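Local coordinates for protein Pyrsv_gp04 (Pyrobaculum spherical virus, PDB 2VXZ) that probably binds DNA as a winged helix-turn-helix transcriptional regulator of the virus, although its precise function is not established, at residues 25-30 against 40-45; 93-98 against 151-156; 80-85 against 108-113; 10-15 against 34-39. All blocks are in the same frame, centred on the assembly; numbering follows the deposited sequence.

The four contacts fall into two groups, on opposite sides of the molecule's centre. Interactions 1 and 4 share helix 38-50 and have centres about 8 Å apart; they touch where Leu44 and Ala41 pack against Arg12, Leu13 and Leu36, and together they hold the N-terminal winged helix unit, in which helix 38-50 is probably the DNA-recognition helix. Interactions 2 and 3 lie across the centre from these, with centres about 16 Å apart, and are joined by the salt bridge from Arg156 NE to Glu84 OE2 (2.7 Å). Between the groups, interactions 1 and 3 come within about 7 Å at their nearest atoms, without touching.

Interaction 1: residues 25-30 against 40-45; sequences KTTSLI and RAKALI
Thr27 turns its methyl group CG2 away from its own backbone N, which leaves OG1 beside that nitrogen (chi1 -56°), and Ile45 has CG1 opposite its carbonyl carbon (chi1 -71°). The two side chains meet at an angle, Ile45 CD1 lying 3.6 Å from Thr27 OG1 and 3.8 Å from Thr27 CG2. The same Thr27 methyl touches Ala41 CB at 4.1 Å, and it also rests against the aliphatic start of Lys42. Ile30, one turn beyond Thr27, meets Ile45 tip to tip, CD1 to CD1 at 4.1 Å. Helix 27-34 and helix 38-50 are the two helices of a helix-turn-helix, the second being the probable recognition helix, and the methyl groups of Thr27, Ile30, Ala41 and Ile45 make up the interior between them. Val65 of strand 62-66 in the wing sheet covers Thr27, Ile30 and Ile45, while a disulfide between Cys24 and Cys66 joins the residue just before strand 25-26 to the end of strand 62-66. Threonine suits its place because its hydroxyl can look out from the apolar layer: one water lies 2.9 Å from Thr27 OG1 and accepts a hydrogen bond from Lys42 NZ (3.0 Å), the lysine chain folding at its last two torsions to bring NZ there. Thr26 occupies the N-cap position of helix 27-34, and its OG1 is hydrogen-bonded to Ser28 OG at 2.7 Å.

Interaction 2: residues 93-98 against 151-156; sequences KFISPP and YLTANR
Ile95 and Tyr151 form a hydrogen-bonded antiparallel pair: Tyr151 N donates to Ile95 O at 2.8 Å, and Ile95 N to Tyr151 O at 2.9 Å. A third bond, Thr153 N to Lys93 O (3.2 Å), has its donor well above the carbonyl plane as the chain curls into a 3-10 turn. Lys93 O also takes a water (2.7 Å), which accepts from Ala154 N. In the non-hydrogen-bonded pair of Phe94 with Leu152, Phe94 makes a bent CA-H...O contact with Tyr151 O, 3.1 Å from Phe94 CA. With OG1 between its backbone N and carbonyl carbon (chi1 57°), where it bonds Leu92 O, Thr153 has CG2 beside its backbone N, 4.2 Å from Ile95 CG2. Ile95 CG2 also meets Tyr151 CB at 4.0 Å; beta-branched isoleucine covers this inner side, continuing onto Val87, Leu100 and Leu135. Ile95 O lies in the plane of the Tyr151 ring at its edge, and the phenol hydroxyl bonds to Asn132 OD1. Ser96, at the N-cap of helix 97-106, bonds Glu148 through OG and only weakly caps Arg99 N. This is a minimal two-stranded antiparallel sheet but no hairpin: a largely helical section separates the strands, and their pairing brings its ends together.

Interaction 3: residues 80-85 against 108-113; sequences IREVER and PQARKF
Glu82 and Ala110 have the nearest CA atoms, 6.3 Å apart, where the helical segments 80-85 and 108-113 run nearly antiparallel (154°) with axes 10.6 Å apart at closest approach. Glu82 folds back at its second torsion (chi2 -70°), presenting its carboxylate to Gln109 while CG rests obliquely against the Phe113 ring, 3.8 Å from CD2. Gln109 stays extended beyond CG and donates from NE2 to Glu82 OE2 at 2.8 Å; the bond lies close to the amide plane and uses the syn lone pair of the carboxylate. The other oxygen, OE1, accepts from Arg85 NH2 at 2.9 Å, a salt bridge one turn along the same helix, in the guanidinium plane but above that of the carboxylate. Thus both carboxylate oxygens are gripped, each by a different residue, which probably restricts the group's rotation. Gln109 CD lies over one face of the Arg85 guanidinium, and Ala110 CB comes within 3.5 Å of Glu82 OE1; a side chain as small as alanine's lets the carboxylate approach the backbone. Arg85 NH2 is shared with Asp107, whose OD2 also accepts from Ala110 N, linking the arginine to the start of helix 108-115. Around this surface patch, Ala110 touches Leu86 and Phe113 touches Met79, while Val83, turned away, packs on Leu100 of helix 97-106 and on Leu134, Leu135 and Ile138 of helix 125-139.

Interaction 4: residues 10-15 against 34-39; sequences LVRLRD and LGLSHG
Arg12 makes the close part of this contact, its guanidinium meeting a carbonyl at its edge and a methyl over one face. Bends at chi2 (-49°) and chi3 swing it along Leu34 and Leu36, past which it slides in the opposite direction. NH1 donates to Leu34 O at 3.0 Å, NH2 adds a weak bond to the same oxygen at 3.3 Å, and Leu36 CD2 sits over one face, offset toward the rim, 3.6 Å from Arg12 CZ. Leucine suits that place, since a flat cation can lie against a methyl while its NH1 and NH2 are turned to the carbonyl. Leu36 and Arg12 also lean on Leu44 of helix 38-50. The other end is looser: Asp15 meets Leu34 CD1 through CB and its backbone carbonyl carbon, both at 4.1 Å, at the more open rim, although Leu34 reaches inward to Ile16 and Leu19. Exposed Gly35, with positive phi (66°), closes helix 27-34 in a Schellman motif and starts the turn of the helix-turn-helix. Leu34 O stands at this C-terminal end, where the helix dipole is negative; the arginine charge probably complements it, tying helix 7-20 to the turn between the motif helices.

Interaction 1: residues 25-30 against 40-45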
loop_
_atom_site.group_PDB
_atom_site.type_symbol
_atom_site.label_atom_id
_atom_site.label_comp_id
_atom_site.label_asym_id
_atom_site.label_seq_id
_atom_site.Cartn_x
_atom_site.Cartn_y
_atom_site.Cartn_z
ATOM N N LYS A 25 -2.082 3.487 5.601
ATOM C CA LYS A 25 -1.431 4.324 4.619
ATOM C C LYS A 25 0.058 4.210 4.769
ATOM O O LYS A 25 0.557 3.964 5.866
ATOM C CB LYS A 25 -1.863 5.775 4.813
ATOM C CG LYS A 25 -3.364 5.943 4.673
ATOM C CD LYS A 25 -3.795 7.382 4.742
ATOM C CE LYS A 25 -5.185 7.564 4.162
ATOM N NZ LYS A 25 -6.188 6.635 4.751
ATOM N N THR A 26 0.773 4.404 3.667
ATOM C CA THR A 26 2.227 4.491 3.728
ATOM C C THR A 26 2.636 5.831 4.334
ATOM O O THR A 26 1.898 6.807 4.246
ATOM C CB THR A 26 2.868 4.378 2.348
ATOM O OG1 THR A 26 2.542 5.537 1.558
ATOM C CG2 THR A 26 2.387 3.110 1.647
ATOM N N THR A 27 3.822 5.865 4.932
ATOM C CA THR A 27 4.407 7.109 5.403
ATOM C C THR A 27 4.480 8.142 4.273
ATOM O O THR A 27 4.228 9.327 4.503
ATOM C CB THR A 27 5.804 6.863 6.027
ATOM O OG1 THR A 27 5.674 5.899 7.081
ATOM C CG2 THR A 27 6.389 8.154 6.585
ATOM N N SER A 28 4.796 7.711 3.049
ATOM C CA SER A 28 4.833 8.656 1.927
ATOM C C SER A 28 3.494 9.346 1.682
ATOM O O SER A 28 3.462 10.540 1.396
ATOM C CB SER A 28 5.327 7.999 0.634
ATOM O OG SER A 28 4.556 6.863 0.327
ATOM N N LEU A 29 2.394 8.608 1.802
ATOM C CA LEU A 29 1.085 9.211 1.604
ATOM C C LEU A 29 0.761 10.159 2.750
ATOM O O LEU A 29 0.262 11.269 2.522
ATOM C CB LEU A 29 -0.002 8.152 1.470
ATOM C CG LEU A 29 -1.406 8.676 1.175
ATOM C CD1 LEU A 29 -1.443 9.580 -0.062
ATOM C CD2 LEU A 29 -2.387 7.509 1.015
ATOM N N ILE A 30 1.059 9.732 3.979
ATOM C CA ILE A 30 0.877 10.604 5.159
ATOM C C ILE A 30 1.650 11.914 5.015
ATOM O O ILE A 30 1.095 12.995 5.218
ATOM C CB ILE A 30 1.279 9.849 6.476
ATOM C CG1 ILE A 30 0.324 8.682 6.704
ATOM C CG2 ILE A 30 1.256 10.801 7.694
ATOM C CD1 ILE A 30 0.828 7.613 7.663
ATOM N N ARG A 40 9.806 14.554 10.128
ATOM C CA ARG A 40 8.695 14.811 11.052
ATOM C C ARG A 40 7.671 13.675 10.993
ATOM O O ARG A 40 7.215 13.194 12.034
ATOM C CB ARG A 40 8.030 16.160 10.766
ATOM C CG ARG A 40 8.885 17.352 11.153
ATOM C CD ARG A 40 8.099 18.653 11.066
ATOM N NE ARG A 40 8.900 19.796 11.507
ATOM C CZ ARG A 40 9.778 20.458 10.746
ATOM N NH1 ARG A 40 10.026 20.099 9.492
ATOM N NH2 ARG A 40 10.434 21.497 11.250
ATOM N N ALA A 41 7.313 13.226 9.789
ATOM C CA ALA A 41 6.322 12.151 9.677
ATOM C C ALA A 41 6.817 10.888 10.375
ATOM O O ALA A 41 6.084 10.251 11.138
ATOM C CB ALA A 41 5.965 11.862 8.204
ATOM N N LYS A 42 8.064 10.521 10.124
ATOM C CA LYS A 42 8.618 9.340 10.763
ATOM C C LYS A 42 8.690 9.493 12.284
ATOM O O LYS A 42 8.434 8.543 13.010
ATOM C CB LYS A 42 9.989 9.005 10.170
ATOM C CG LYS A 42 9.878 8.434 8.752
ATOM C CD LYS A 42 11.106 7.663 8.351
ATOM C CE LYS A 42 11.244 6.366 9.153
ATOM N NZ LYS A 42 10.219 5.361 8.752
ATOM N N ALA A 43 9.044 10.681 12.776
ATOM C CA ALA A 43 9.175 10.903 14.221
ATOM C C ALA A 43 7.805 10.801 14.881
ATOM O O ALA A 43 7.665 10.211 15.949
ATOM C CB ALA A 43 9.827 12.274 14.523
ATOM N N LEU A 44 6.790 11.353 14.224
ATOM C CA LEU A 44 5.424 11.328 14.753
ATOM C C LEU A 44 4.853 9.916 14.765
ATOM O O LEU A 44 4.153 9.530 15.705
ATOM C CB LEU A 44 4.527 12.229 13.931
ATOM C CG LEU A 44 4.783 13.720 14.116
ATOM C CD1 LEU A 44 4.230 14.520 12.936
ATOM C CD2 LEU A 44 4.217 14.217 15.437
ATOM N N ILE A 45 5.136 9.151 13.714
ATOM C CA ILE A 45 4.662 7.776 13.637
ATOM C C ILE A 45 5.320 6.943 14.725
ATOM O O ILE A 45 4.676 6.112 15.368
ATOM C CB ILE A 45 4.890 7.169 12.245
ATOM C CG1 ILE A 45 3.922 7.825 11.247
ATOM C CG2 ILE A 45 4.657 5.652 12.286
ATOM C CD1 ILE A 45 4.367 7.805 9.807
HETATM O O HOH W 1 7.268 5.225 9.416
#

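Interaction 2: residues 93-98 against 151-156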
loop_
_atom_site.group_PDB
_atom_site.type_symbol
_atom_site.label_atom_id
_atom_site.label_comp_id
_atom_site.label_asym_id
_atom_site.label_seq_id
_atom_site.Cartn_x
_atom_site.Cartn_y
_atom_site.Cartn_z
ATOM N N LYS A 93 -4.103 -14.700 -17.667
ATOM C CA LYS A 93 -3.466 -15.956 -17.313
ATOM C C LYS A 93 -2.094 -15.708 -16.683
ATOM O O LYS A 93 -1.492 -16.607 -16.092
ATOM C CB LYS A 93 -3.340 -16.837 -18.557
ATOM C CG LYS A 93 -4.674 -17.058 -19.288
ATOM C CD LYS A 93 -5.744 -17.633 -18.365
ATOM C CE LYS A 93 -7.097 -17.845 -19.059
ATOM N NZ LYS A 93 -7.488 -16.693 -19.930
ATOM N N PHE A 94 -1.615 -14.474 -16.789
ATOM C CA PHE A 94 -0.367 -14.085 -16.145
ATOM C C PHE A 94 -0.439 -12.608 -15.823
ATOM O O PHE A 94 -1.241 -11.882 -16.418
ATOM C CB PHE A 94 0.834 -14.363 -17.057
ATOM C CG PHE A 94 0.853 -13.523 -18.304
ATOM C CD1 PHE A 94 1.534 -12.321 -18.339
ATOM C CD2 PHE A 94 0.152 -13.922 -19.431
ATOM C CE1 PHE A 94 1.539 -11.538 -19.483
ATOM C CE2 PHE A 94 0.138 -13.149 -20.570
ATOM C CZ PHE A 94 0.842 -11.955 -20.606
ATOM N N ILE A 95 0.412 -12.167 -14.896
ATOM C CA ILE A 95 0.428 -10.771 -14.476
ATOM C C ILE A 95 1.822 -10.399 -13.958
ATOM O O ILE A 95 2.550 -11.237 -13.429
ATOM C CB ILE A 95 -0.668 -10.495 -13.413
ATOM C CG1 ILE A 95 -0.855 -8.988 -13.198
ATOM C CG2 ILE A 95 -0.359 -11.208 -12.119
ATOM C CD1 ILE A 95 -2.206 -8.623 -12.661
ATOM N N SER A 96 2.193 -9.139 -14.173
ATOM C CA SER A 96 3.474 -8.591 -13.776
ATOM C C SER A 96 3.213 -7.250 -13.070
ATOM O O SER A 96 2.149 -6.672 -13.222
ATOM C CB SER A 96 4.361 -8.353 -14.994
ATOM O OG SER A 96 3.825 -7.344 -15.859
ATOM N N PRO A 97 4.184 -6.760 -12.294
ATOM C CA PRO A 97 3.949 -5.479 -11.613
ATOM C C PRO A 97 3.597 -4.304 -12.541
ATOM O O PRO A 97 2.679 -3.541 -12.225
ATOM C CB PRO A 97 5.251 -5.264 -10.821
ATOM C CG PRO A 97 5.792 -6.658 -10.621
ATOM C CD PRO A 97 5.472 -7.362 -11.907
ATOM N N PRO A 98 4.303 -4.150 -13.684
ATOM C CA PRO A 98 3.930 -3.053 -14.576
ATOM C C PRO A 98 2.543 -3.223 -15.161
ATOM O O PRO A 98 1.809 -2.258 -15.297
ATOM C CB PRO A 98 4.985 -3.134 -15.684
ATOM C CG PRO A 98 6.110 -3.857 -15.089
ATOM C CD PRO A 98 5.506 -4.847 -14.184
ATOM N N TYR A 151 3.927 -13.587 -12.977
ATOM C CA TYR A 151 3.210 -14.501 -12.077
ATOM C C TYR A 151 2.127 -15.210 -12.867
ATOM O O TYR A 151 1.449 -14.583 -13.665
ATOM C CB TYR A 151 2.555 -13.697 -10.931
ATOM C CG TYR A 151 3.581 -13.064 -10.025
ATOM C CD1 TYR A 151 4.049 -13.742 -8.909
ATOM C CD2 TYR A 151 4.150 -11.826 -10.323
ATOM C CE1 TYR A 151 5.044 -13.186 -8.090
ATOM C CE2 TYR A 151 5.145 -11.268 -9.510
ATOM C CZ TYR A 151 5.576 -11.954 -8.390
ATOM O OH TYR A 151 6.573 -11.420 -7.590
ATOM N N LEU A 152 1.959 -16.505 -12.619
ATOM C CA LEU A 152 0.900 -17.288 -13.242
ATOM C C LEU A 152 -0.331 -17.176 -12.366
ATOM O O LEU A 152 -0.281 -17.520 -11.182
ATOM C CB LEU A 152 1.316 -18.755 -13.375
ATOM C CG LEU A 152 2.554 -19.026 -14.218
ATOM C CD1 LEU A 152 2.942 -20.506 -14.141
ATOM C CD2 LEU A 152 2.313 -18.593 -15.669
ATOM N N THR A 153 -1.431 -16.698 -12.937
ATOM C CA THR A 153 -2.654 -16.516 -12.141
ATOM C C THR A 153 -3.239 -17.866 -11.703
ATOM O O THR A 153 -3.880 -17.959 -10.652
ATOM C CB THR A 153 -3.690 -15.606 -12.847
ATOM O OG1 THR A 153 -4.031 -16.145 -14.131
ATOM C CG2 THR A 153 -3.143 -14.167 -12.986
ATOM N N ALA A 154 -2.949 -18.938 -12.454
ATOM C CA ALA A 154 -3.314 -20.303 -12.014
ATOM C C ALA A 154 -2.721 -20.726 -10.660
ATOM O O ALA A 154 -3.189 -21.690 -10.046
ATOM C CB ALA A 154 -2.901 -21.315 -13.084
ATOM N N ASN A 155 -1.666 -20.047 -10.209
ATOM C CA ASN A 155 -1.011 -20.370 -8.941
ATOM C C ASN A 155 -1.593 -19.613 -7.731
ATOM O O ASN A 155 -0.986 -19.619 -6.653
ATOM C CB ASN A 155 0.501 -20.096 -9.035
ATOM C CG ASN A 155 1.241 -21.123 -9.851
ATOM O OD1 ASN A 155 0.649 -22.082 -10.362
ATOM N ND2 ASN A 155 2.563 -20.949 -9.967
ATOM N N ARG A 156 -2.752 -18.971 -7.914
ATOM C CA ARG A 156 -3.466 -18.290 -6.824
ATOM C C ARG A 156 -3.446 -19.096 -5.520
ATOM O O ARG A 156 -3.830 -20.270 -5.507
ATOM C CB ARG A 156 -4.919 -18.001 -7.232
ATOM C CG ARG A 156 -5.743 -17.261 -6.173
ATOM C CD ARG A 156 -7.242 -17.441 -6.395
ATOM N NE ARG A 156 -8.038 -16.704 -5.405
ATOM C CZ ARG A 156 -8.936 -17.223 -4.568
ATOM N NH1 ARG A 156 -9.212 -18.527 -4.533
ATOM N NH2 ARG A 156 -9.576 -16.406 -3.737
HETATM O O HOH W 2 -2.143 -19.077 -15.192
#

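Interaction 3: residues 80-85 against 108-113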
loop_
_atom_site.group_PDB
_atom_site.type_symbol
_atom_site.label_atom_id
_atom_site.label_comp_id
_atom_site.label_asym_id
_atom_site.label_seq_id
_atom_site.Cartn_x
_atom_site.Cartn_y
_atom_site.Cartn_z
ATOM N N ILE A 80 -6.295 -7.423 -2.312
ATOM C CA ILE A 80 -6.393 -8.714 -2.999
ATOM C C ILE A 80 -7.644 -8.800 -3.865
ATOM O O ILE A 80 -7.565 -9.208 -5.018
ATOM C CB ILE A 80 -6.309 -9.888 -2.011
ATOM C CG1 ILE A 80 -4.911 -9.931 -1.381
ATOM C CG2 ILE A 80 -6.549 -11.203 -2.726
ATOM C CD1 ILE A 80 -4.741 -10.998 -0.338
ATOM N N ARG A 81 -8.786 -8.380 -3.331
ATOM C CA ARG A 81 -10.032 -8.380 -4.099
ATOM C C ARG A 81 -9.933 -7.509 -5.346
ATOM O O ARG A 81 -10.448 -7.884 -6.403
ATOM C CB ARG A 81 -11.215 -7.932 -3.237
ATOM C CG ARG A 81 -11.603 -8.930 -2.155
ATOM C CD ARG A 81 -12.951 -8.603 -1.545
ATOM N NE ARG A 81 -12.972 -7.268 -0.953
ATOM C CZ ARG A 81 -12.654 -6.966 0.308
ATOM N NH1 ARG A 81 -12.281 -7.901 1.178
ATOM N NH2 ARG A 81 -12.714 -5.701 0.698
ATOM N N GLU A 82 -9.278 -6.353 -5.222
ATOM C CA GLU A 82 -9.107 -5.454 -6.355
ATOM C C GLU A 82 -8.217 -6.073 -7.416
ATOM O O GLU A 82 -8.566 -6.039 -8.579
ATOM C CB GLU A 82 -8.552 -4.093 -5.936
ATOM C CG GLU A 82 -9.546 -3.241 -5.181
ATOM C CD GLU A 82 -10.673 -2.734 -6.057
ATOM O OE1 GLU A 82 -10.399 -1.957 -6.983
ATOM O OE2 GLU A 82 -11.830 -3.130 -5.838
ATOM N N VAL A 83 -7.070 -6.642 -7.022
ATOM C CA VAL A 83 -6.205 -7.325 -7.992
ATOM C C VAL A 83 -6.985 -8.448 -8.690
ATOM O O VAL A 83 -6.957 -8.569 -9.916
ATOM C CB VAL A 83 -4.911 -7.883 -7.352
ATOM C CG1 VAL A 83 -4.113 -8.739 -8.375
ATOM C CG2 VAL A 83 -4.054 -6.741 -6.798
ATOM N N GLU A 84 -7.698 -9.256 -7.920
ATOM C CA GLU A 84 -8.396 -10.401 -8.499
ATOM C C GLU A 84 -9.544 -9.968 -9.391
ATOM O O GLU A 84 -9.823 -10.630 -10.396
ATOM C CB GLU A 84 -8.875 -11.353 -7.404
ATOM C CG GLU A 84 -7.708 -11.985 -6.658
ATOM C CD GLU A 84 -8.082 -13.259 -5.995
ATOM O OE1 GLU A 84 -8.792 -13.195 -4.970
ATOM O OE2 GLU A 84 -7.676 -14.324 -6.524
ATOM N N ARG A 85 -10.194 -8.850 -9.058
ATOM C CA ARG A 85 -11.232 -8.294 -9.945
ATOM C C ARG A 85 -10.638 -7.871 -11.296
ATOM O O ARG A 85 -11.210 -8.158 -12.365
ATOM C CB ARG A 85 -11.954 -7.113 -9.299
ATOM C CG ARG A 85 -13.051 -6.526 -10.188
ATOM C CD ARG A 85 -13.809 -5.424 -9.523
ATOM N NE ARG A 85 -12.932 -4.324 -9.170
ATOM C CZ ARG A 85 -12.508 -3.378 -10.009
ATOM N NH1 ARG A 85 -12.881 -3.359 -11.283
ATOM N NH2 ARG A 85 -11.710 -2.430 -9.558
ATOM N N PRO A 108 -10.998 3.415 -12.680
ATOM C CA PRO A 108 -11.290 4.417 -11.658
ATOM C C PRO A 108 -11.419 3.893 -10.227
ATOM O O PRO A 108 -10.902 4.524 -9.312
ATOM C CB PRO A 108 -12.607 5.009 -12.138
ATOM C CG PRO A 108 -12.534 4.870 -13.632
ATOM C CD PRO A 108 -11.915 3.546 -13.830
ATOM N N GLN A 109 -12.101 2.765 -10.047
ATOM C CA GLN A 109 -12.324 2.221 -8.705
ATOM C C GLN A 109 -10.998 1.786 -8.089
ATOM O O GLN A 109 -10.667 2.186 -6.959
ATOM C CB GLN A 109 -13.324 1.056 -8.720
ATOM C CG GLN A 109 -13.409 0.331 -7.376
ATOM C CD GLN A 109 -14.473 -0.736 -7.342
ATOM O OE1 GLN A 109 -15.642 -0.474 -7.635
ATOM N NE2 GLN A 109 -14.084 -1.945 -6.946
ATOM N N ALA A 110 -10.233 0.990 -8.837
ATOM C CA ALA A 110 -8.911 0.536 -8.362
ATOM C C ALA A 110 -7.982 1.715 -8.102
ATOM O O ALA A 110 -7.279 1.749 -7.089
ATOM C CB ALA A 110 -8.266 -0.457 -9.363
ATOM N N ARG A 111 -7.980 2.696 -8.997
ATOM C CA ARG A 111 -7.106 3.849 -8.822
ATOM C C ARG A 111 -7.434 4.621 -7.544
ATOM O O ARG A 111 -6.530 4.991 -6.792
ATOM C CB ARG A 111 -7.190 4.796 -10.029
ATOM C CG ARG A 111 -6.083 5.847 -10.033
ATOM C CD ARG A 111 -6.252 6.894 -11.120
ATOM N NE ARG A 111 -5.271 7.963 -10.901
ATOM C CZ ARG A 111 -4.361 8.395 -11.775
ATOM N NH1 ARG A 111 -4.294 7.924 -13.021
ATOM N NH2 ARG A 111 -3.519 9.352 -11.398
ATOM N N LYS A 112 -8.717 4.881 -7.320
ATOM C CA LYS A 112 -9.181 5.556 -6.104
ATOM C C LYS A 112 -8.767 4.788 -4.852
ATOM O O LYS A 112 -8.279 5.380 -3.896
ATOM C CB LYS A 112 -10.699 5.733 -6.119
ATOM C CG LYS A 112 -11.257 6.458 -4.897
ATOM C CD LYS A 112 -12.760 6.601 -4.965
ATOM C CE LYS A 112 -13.378 6.904 -3.591
ATOM N NZ LYS A 112 -13.052 8.272 -3.119
ATOM N N PHE A 113 -8.972 3.478 -4.867
ATOM C CA PHE A 113 -8.625 2.638 -3.725
ATOM C C PHE A 113 -7.129 2.669 -3.432
ATOM O O PHE A 113 -6.705 2.992 -2.325
ATOM C CB PHE A 113 -9.084 1.207 -3.962
ATOM C CG PHE A 113 -8.732 0.269 -2.844
ATOM C CD1 PHE A 113 -9.351 0.377 -1.611
ATOM C CD2 PHE A 113 -7.777 -0.716 -3.022
ATOM C CE1 PHE A 113 -9.020 -0.497 -0.576
ATOM C CE2 PHE A 113 -7.454 -1.587 -1.995
ATOM C CZ PHE A 113 -8.061 -1.470 -0.780
#

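Interaction 4: residues 10-15 against 34-39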
loop_
_atom_site.group_PDB
_atom_site.type_symbol
_atom_site.label_atom_id
_atom_site.label_comp_id
_atom_site.label_asym_id
_atom_site.label_seq_id
_atom_site.Cartn_x
_atom_site.Cartn_y
_atom_site.Cartn_z
ATOM N N LEU A 10 0.897 17.865 19.035
ATOM C CA LEU A 10 -0.464 17.423 19.369
ATOM C C LEU A 10 -1.384 17.420 18.146
ATOM O O LEU A 10 -2.094 16.441 17.897
ATOM C CB LEU A 10 -1.052 18.301 20.476
ATOM C CG LEU A 10 -2.477 17.973 20.919
ATOM C CD1 LEU A 10 -2.664 18.227 22.402
ATOM C CD2 LEU A 10 -3.505 18.775 20.101
ATOM N N VAL A 11 -1.363 18.513 17.391
ATOM C CA VAL A 11 -2.209 18.645 16.199
ATOM C C VAL A 11 -1.814 17.610 15.148
ATOM O O VAL A 11 -2.660 16.947 14.569
ATOM C CB VAL A 11 -2.109 20.076 15.602
ATOM C CG1 VAL A 11 -2.612 20.099 14.160
ATOM C CG2 VAL A 11 -2.892 21.045 16.455
ATOM N N ARG A 12 -0.516 17.443 14.925
ATOM C CA ARG A 12 -0.056 16.484 13.931
ATOM C C ARG A 12 -0.355 15.035 14.300
ATOM O O ARG A 12 -0.715 14.259 13.447
ATOM C CB ARG A 12 1.447 16.657 13.672
ATOM C CG ARG A 12 1.844 18.055 13.189
ATOM C CD ARG A 12 0.992 18.567 12.061
ATOM N NE ARG A 12 1.782 19.328 11.086
ATOM C CZ ARG A 12 1.498 19.401 9.787
ATOM N NH1 ARG A 12 0.431 18.796 9.305
ATOM N NH2 ARG A 12 2.270 20.098 8.970
ATOM N N LEU A 13 -0.210 14.674 15.571
ATOM C CA LEU A 13 -0.539 13.312 16.006
ATOM C C LEU A 13 -2.011 13.030 15.760
ATOM O O LEU A 13 -2.374 11.968 15.257
ATOM C CB LEU A 13 -0.228 13.123 17.487
ATOM C CG LEU A 13 1.256 13.119 17.848
ATOM C CD1 LEU A 13 1.427 13.100 19.358
ATOM C CD2 LEU A 13 1.997 11.955 17.209
ATOM N N ARG A 14 -2.847 14.001 16.126
ATOM C CA ARG A 14 -4.304 13.941 15.953
ATOM C C ARG A 14 -4.660 13.771 14.468
ATOM O O ARG A 14 -5.489 12.930 14.095
ATOM C CB ARG A 14 -4.871 15.256 16.519
ATOM C CG ARG A 14 -6.347 15.401 16.652
ATOM C CD ARG A 14 -6.651 16.708 17.415
ATOM N NE ARG A 14 -6.661 16.543 18.876
ATOM C CZ ARG A 14 -6.584 17.542 19.758
ATOM N NH1 ARG A 14 -6.445 18.804 19.356
ATOM N NH2 ARG A 14 -6.632 17.280 21.059
ATOM N N ASP A 15 -4.009 14.560 13.628
ATOM C CA ASP A 15 -4.227 14.501 12.192
ATOM C C ASP A 15 -3.830 13.168 11.566
ATOM O O ASP A 15 -4.546 12.671 10.705
ATOM C CB ASP A 15 -3.502 15.640 11.482
ATOM C CG ASP A 15 -4.108 17.012 11.796
ATOM O OD1 ASP A 15 -5.187 17.106 12.417
ATOM O OD2 ASP A 15 -3.471 17.999 11.428
ATOM N N LEU A 34 -0.411 15.563 4.586
ATOM C CA LEU A 34 -0.317 16.497 5.702
ATOM C C LEU A 34 0.760 17.566 5.540
ATOM O O LEU A 34 0.914 18.413 6.415
ATOM C CB LEU A 34 -0.102 15.715 7.000
ATOM C CG LEU A 34 -1.189 14.697 7.348
ATOM C CD1 LEU A 34 -0.957 14.096 8.723
ATOM C CD2 LEU A 34 -2.559 15.337 7.284
ATOM N N GLY A 35 1.496 17.540 4.438
ATOM C CA GLY A 35 2.541 18.545 4.185
ATOM C C GLY A 35 3.694 18.476 5.168
ATOM O O GLY A 35 4.266 19.513 5.537
ATOM N N LEU A 36 4.044 17.257 5.566
ATOM C CA LEU A 36 5.138 17.012 6.511
ATOM C C LEU A 36 6.430 16.693 5.791
ATOM O O LEU A 36 6.403 16.121 4.712
ATOM C CB LEU A 36 4.802 15.832 7.417
ATOM C CG LEU A 36 3.729 16.084 8.477
ATOM C CD1 LEU A 36 3.216 14.776 9.082
ATOM C CD2 LEU A 36 4.248 17.031 9.562
ATOM N N SER A 37 7.565 17.052 6.388
ATOM C CA SER A 37 8.851 16.492 5.955
ATOM C C SER A 37 8.920 14.979 6.238
ATOM O O SER A 37 8.195 14.447 7.072
ATOM C CB SER A 37 10.000 17.154 6.691
ATOM O OG SER A 37 9.757 17.141 8.085
ATOM N N HIS A 38 9.822 14.288 5.558
ATOM C CA HIS A 38 10.025 12.870 5.837
ATOM C C HIS A 38 10.324 12.635 7.324
ATOM O O HIS A 38 9.727 11.744 7.947
ATOM C CB HIS A 38 11.161 12.320 4.989
ATOM C CG HIS A 38 11.297 10.834 5.053
ATOM N ND1 HIS A 38 10.211 9.987 5.030
ATOM C CD2 HIS A 38 12.392 10.040 5.110
ATOM C CE1 HIS A 38 10.629 8.735 5.084
ATOM N NE2 HIS A 38 11.949 8.740 5.131
ATOM N N GLY A 39 11.245 13.437 7.868
ATOM C CA GLY A 39 11.695 13.302 9.248
ATOM C C GLY A 39 10.586 13.480 10.264
ATOM O O GLY A 39 10.452 12.670 11.169
#